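Local structure of CRISPR-associated endonuclease/helicase Cas3 (Thermus thermophilus HB8, 3SK9) at residues 73-83 with 107-118. The protein cuts single-stranded DNA with its metal-dependent N-terminal HD nuclease domain, the part described here, as the nuclease-helicase of a CRISPR antiviral defence system. Sequence-based numbering, arbitrary orientation.
Sequences LHDLGKASPVF and WVAHGVFTELFL
The Phe83 ring is sandwiched between His110 CB, 3.7 Å from the centroid and 17° off its normal, and Val82 CG1 on the opposite face. Its edge is directed at two aromatic faces in offset edge-to-face pairs, with Trp107 (centroids 5.6 Å apart) and with Phe113 (planes at 87°), an aromatic cluster. Val108 O also lies at its edge, buried without a hydrogen-bond partner. Lys78 CE lies over one face of the His110 imidazole in a CH-pi contact, while Asp75 OD1 sits at the edge and accepts from His110 NE2 at 2.9 Å. With CG between the backbone N and carbonyl carbon (chi1 71°), His110 brings its NE2 edge to Asp75. OD1 also accepts from His74 ND1 (2.8 Å), the donors arriving from opposite carboxylate faces, and Lys78 NZ forms a salt bridge with OD2; together these bonds probably fix the carboxylate's rotation. His74 and Asp75 are divalent-metal ligands of the HD site, which makes His110 and Lys78 probable second-shell residues that position Asp75. One helical turn further along, Thr114 OG1 donates to His74 O (2.9 Å) and accepts from Gly77 N (2.8 Å), pinning the type I turn Leu73-Leu76 and the following Gly77 to helix 110-124 where Gly77 CA approaches His110 O at 3.5 Å. Asp75 lies beside metal ligands His29, on helix 26-43, and Asp210, on helix 196-213; helix 149-161 meets Val82 and Phe117, and helix 165-181 Leu73 and Ala79.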
loop_
_atom_site.group_PDB
_atom_site.type_symbol
_atom_site.label_atom_id
_atom_site.label_comp_id
_atom_site.label_asym_id
_atom_site.label_seq_id
_atom_site.Cartn_x
_atom_site.Cartn_y
_atom_site.Cartn_z
ATOM N N LEU A 73 -0.510 2.128 -0.585
ATOM C CA LEU A 73 -1.554 2.451 -1.578
ATOM C C LEU A 73 -2.222 1.194 -2.102
ATOM O O LEU A 73 -3.054 1.291 -3.008
ATOM C CB LEU A 73 -0.971 3.225 -2.753
ATOM C CG LEU A 73 -0.158 4.471 -2.340
ATOM C CD1 LEU A 73 0.566 4.967 -3.547
ATOM C CD2 LEU A 73 -1.070 5.522 -1.753
ATOM N N HIS A 74 -1.879 0.024 -1.560
ATOM C CA HIS A 74 -2.458 -1.260 -2.036
ATOM C C HIS A 74 -3.985 -1.208 -2.163
ATOM O O HIS A 74 -4.537 -1.764 -3.102
ATOM C CB HIS A 74 -2.030 -2.374 -1.043
ATOM C CG HIS A 74 -2.430 -3.785 -1.398
ATOM N ND1 HIS A 74 -3.604 -4.357 -0.951
ATOM C CD2 HIS A 74 -1.772 -4.761 -2.074
ATOM C CE1 HIS A 74 -3.650 -5.625 -1.328
ATOM N NE2 HIS A 74 -2.557 -5.893 -2.026
ATOM N N ASP A 75 -4.676 -0.584 -1.207
ATOM C CA ASP A 75 -6.154 -0.603 -1.235
ATOM C C ASP A 75 -6.733 0.714 -1.709
ATOM O O ASP A 75 -7.901 1.009 -1.431
ATOM C CB ASP A 75 -6.742 -0.986 0.154
ATOM C CG ASP A 75 -6.721 -2.504 0.414
ATOM O OD1 ASP A 75 -6.152 -3.306 -0.391
ATOM O OD2 ASP A 75 -7.294 -2.902 1.448
ATOM N N LEU A 76 -5.943 1.502 -2.430
ATOM C CA LEU A 76 -6.441 2.759 -2.961
ATOM C C LEU A 76 -7.659 2.529 -3.901
ATOM O O LEU A 76 -8.565 3.380 -4.009
ATOM C CB LEU A 76 -5.327 3.495 -3.713
ATOM C CG LEU A 76 -5.786 4.837 -4.274
ATOM C CD1 LEU A 76 -6.145 5.755 -3.102
ATOM C CD2 LEU A 76 -4.664 5.477 -5.159
ATOM N N GLY A 77 -7.711 1.354 -4.524
ATOM C CA GLY A 77 -8.850 0.982 -5.367
ATOM C C GLY A 77 -10.220 1.035 -4.669
ATOM O O GLY A 77 -11.245 1.101 -5.341
ATOM N N LYS A 78 -10.232 1.001 -3.330
ATOM C CA LYS A 78 -11.504 1.094 -2.564
ATOM C C LYS A 78 -12.102 2.488 -2.561
ATOM O O LYS A 78 -13.261 2.678 -2.148
ATOM C CB LYS A 78 -11.315 0.602 -1.126
ATOM C CG LYS A 78 -11.131 -0.901 -1.055
ATOM C CD LYS A 78 -11.206 -1.397 0.376
ATOM C CE LYS A 78 -10.831 -2.861 0.502
ATOM N NZ LYS A 78 -10.176 -3.122 1.814
ATOM N N ALA A 79 -11.321 3.456 -3.021
ATOM C CA ALA A 79 -11.752 4.853 -3.065
ATOM C C ALA A 79 -12.560 5.095 -4.347
ATOM O O ALA A 79 -12.178 5.892 -5.199
ATOM C CB ALA A 79 -10.559 5.785 -3.016
ATOM N N SER A 80 -13.708 4.427 -4.394
ATOM C CA SER A 80 -14.622 4.462 -5.531
ATOM C C SER A 80 -16.031 4.117 -5.007
ATOM O O SER A 80 -16.165 3.343 -4.066
ATOM C CB SER A 80 -14.164 3.400 -6.533
ATOM O OG SER A 80 -15.184 3.202 -7.526
ATOM N N PRO A 81 -17.091 4.652 -5.637
ATOM C CA PRO A 81 -18.438 4.392 -5.090
ATOM C C PRO A 81 -18.776 2.897 -5.100
ATOM O O PRO A 81 -19.515 2.435 -4.256
ATOM C CB PRO A 81 -19.387 5.128 -6.061
ATOM C CG PRO A 81 -18.568 6.048 -6.869
ATOM C CD PRO A 81 -17.082 5.629 -6.734
ATOM N N VAL A 82 -18.229 2.156 -6.060
ATOM C CA VAL A 82 -18.415 0.721 -6.158
ATOM C C VAL A 82 -18.128 -0.032 -4.830
ATOM O O VAL A 82 -18.785 -1.027 -4.507
ATOM C CB VAL A 82 -17.479 0.166 -7.262
ATOM C CG1 VAL A 82 -17.339 -1.312 -7.144
ATOM C CG2 VAL A 82 -17.999 0.565 -8.634
ATOM N N PHE A 83 -17.157 0.434 -4.064
ATOM C CA PHE A 83 -16.784 -0.243 -2.801
ATOM C C PHE A 83 -17.242 0.494 -1.513
ATOM O O PHE A 83 -16.781 0.169 -0.425
ATOM C CB PHE A 83 -15.259 -0.452 -2.765
ATOM C CG PHE A 83 -14.731 -1.174 -3.972
ATOM C CD1 PHE A 83 -14.103 -0.475 -4.994
ATOM C CD2 PHE A 83 -14.928 -2.548 -4.113
ATOM C CE1 PHE A 83 -13.648 -1.134 -6.115
ATOM C CE2 PHE A 83 -14.492 -3.223 -5.239
ATOM C CZ PHE A 83 -13.853 -2.521 -6.250
ATOM N N TRP A 107 -19.004 -6.802 -11.452
ATOM C CA TRP A 107 -18.039 -6.823 -10.347
ATOM C C TRP A 107 -16.593 -7.025 -10.795
ATOM O O TRP A 107 -16.270 -7.837 -11.670
ATOM C CB TRP A 107 -18.385 -7.918 -9.326
ATOM C CG TRP A 107 -17.315 -8.082 -8.281
ATOM C CD1 TRP A 107 -16.264 -8.954 -8.311
ATOM C CD2 TRP A 107 -17.177 -7.332 -7.056
ATOM N NE1 TRP A 107 -15.491 -8.797 -7.185
ATOM C CE2 TRP A 107 -16.026 -7.809 -6.402
ATOM C CE3 TRP A 107 -17.918 -6.306 -6.454
ATOM C CZ2 TRP A 107 -15.595 -7.302 -5.181
ATOM C CZ3 TRP A 107 -17.492 -5.805 -5.237
ATOM C CH2 TRP A 107 -16.339 -6.305 -4.613
ATOM N N VAL A 108 -15.709 -6.313 -10.128
ATOM C CA VAL A 108 -14.301 -6.377 -10.440
ATOM C C VAL A 108 -13.626 -6.116 -9.095
ATOM O O VAL A 108 -14.155 -5.351 -8.277
ATOM C CB VAL A 108 -13.982 -5.324 -11.525
ATOM C CG1 VAL A 108 -14.401 -3.994 -11.051
ATOM C CG2 VAL A 108 -12.535 -5.327 -11.896
ATOM N N ALA A 109 -12.503 -6.790 -8.842
ATOM C CA ALA A 109 -11.848 -6.744 -7.527
ATOM C C ALA A 109 -11.303 -5.340 -7.329
ATOM O O ALA A 109 -10.946 -4.701 -8.320
ATOM C CB ALA A 109 -10.693 -7.764 -7.458
ATOM N N HIS A 110 -11.228 -4.854 -6.084
ATOM C CA HIS A 110 -10.717 -3.492 -5.883
ATOM C C HIS A 110 -9.283 -3.329 -6.374
ATOM O O HIS A 110 -8.890 -2.229 -6.754
ATOM C CB HIS A 110 -10.827 -3.029 -4.409
ATOM C CG HIS A 110 -9.882 -3.710 -3.476
ATOM N ND1 HIS A 110 -10.202 -4.876 -2.816
ATOM C CD2 HIS A 110 -8.627 -3.390 -3.081
ATOM C CE1 HIS A 110 -9.183 -5.253 -2.062
ATOM N NE2 HIS A 110 -8.219 -4.360 -2.194
ATOM N N GLY A 111 -8.504 -4.416 -6.434
ATOM C CA GLY A 111 -7.114 -4.310 -6.890
ATOM C C GLY A 111 -6.962 -3.901 -8.347
ATOM O O GLY A 111 -5.955 -3.266 -8.734
ATOM N N VAL A 112 -7.990 -4.182 -9.151
ATOM C CA VAL A 112 -8.017 -3.729 -10.544
ATOM C C VAL A 112 -8.095 -2.207 -10.550
ATOM O O VAL A 112 -7.385 -1.521 -11.320
ATOM C CB VAL A 112 -9.215 -4.313 -11.316
ATOM C CG1 VAL A 112 -9.309 -3.731 -12.717
ATOM C CG2 VAL A 112 -9.143 -5.839 -11.380
ATOM N N PHE A 113 -8.967 -1.657 -9.703
ATOM C CA PHE A 113 -9.011 -0.181 -9.559
ATOM C C PHE A 113 -7.707 0.353 -9.020
ATOM O O PHE A 113 -7.222 1.404 -9.475
ATOM C CB PHE A 113 -10.154 0.260 -8.671
ATOM C CG PHE A 113 -11.523 0.054 -9.300
ATOM C CD1 PHE A 113 -12.140 1.076 -9.995
ATOM C CD2 PHE A 113 -12.159 -1.164 -9.200
ATOM C CE1 PHE A 113 -13.409 0.887 -10.552
ATOM C CE2 PHE A 113 -13.426 -1.356 -9.753
ATOM C CZ PHE A 113 -14.039 -0.334 -10.424
ATOM N N THR A 114 -7.077 -0.348 -8.080
ATOM C CA THR A 114 -5.810 0.178 -7.560
ATOM C C THR A 114 -4.841 0.278 -8.743
ATOM O O THR A 114 -4.131 1.283 -8.906
ATOM C CB THR A 114 -5.210 -0.760 -6.477
ATOM O OG1 THR A 114 -6.068 -0.764 -5.348
ATOM C CG2 THR A 114 -3.754 -0.295 -6.065
ATOM N N GLU A 115 -4.777 -0.767 -9.566
ATOM C CA GLU A 115 -3.830 -0.730 -10.675
ATOM C C GLU A 115 -4.130 0.456 -11.638
ATOM O O GLU A 115 -3.227 1.188 -12.026
ATOM C CB GLU A 115 -3.780 -2.068 -11.420
ATOM C CG GLU A 115 -2.897 -2.033 -12.703
ATOM C CD GLU A 115 -2.893 -3.333 -13.465
ATOM O OE1 GLU A 115 -3.545 -4.296 -13.008
ATOM O OE2 GLU A 115 -2.217 -3.404 -14.519
ATOM N N LEU A 116 -5.396 0.636 -12.035
ATOM C CA LEU A 116 -5.738 1.743 -12.946
ATOM C C LEU A 116 -5.414 3.101 -12.334
ATOM O O LEU A 116 -4.923 3.968 -13.034
ATOM C CB LEU A 116 -7.200 1.715 -13.318
ATOM C CG LEU A 116 -7.590 0.512 -14.182
ATOM C CD1 LEU A 116 -9.114 0.477 -14.347
ATOM C CD2 LEU A 116 -6.879 0.634 -15.493
ATOM N N PHE A 117 -5.713 3.278 -11.053
ATOM C CA PHE A 117 -5.502 4.566 -10.401
ATOM C C PHE A 117 -4.010 4.852 -10.331
ATOM O O PHE A 117 -3.569 5.973 -10.607
ATOM C CB PHE A 117 -6.084 4.602 -8.969
ATOM C CG PHE A 117 -7.593 4.425 -8.905
ATOM C CD1 PHE A 117 -8.388 4.623 -10.014
ATOM C CD2 PHE A 117 -8.199 4.090 -7.705
ATOM C CE1 PHE A 117 -9.761 4.478 -9.926
ATOM C CE2 PHE A 117 -9.586 3.963 -7.621
ATOM C CZ PHE A 117 -10.350 4.142 -8.721
ATOM N N LEU A 118 -3.222 3.829 -9.974
ATOM C CA LEU A 118 -1.804 4.057 -9.734
ATOM C C LEU A 118 -1.057 4.303 -11.049
ATOM O O LEU A 118 -0.033 5.008 -11.024
ATOM C CB LEU A 118 -1.167 2.904 -8.939
ATOM C CG LEU A 118 -1.592 2.852 -7.464
ATOM C CD1 LEU A 118 -0.822 1.718 -6.694
ATOM C CD2 LEU A 118 -1.326 4.203 -6.795
#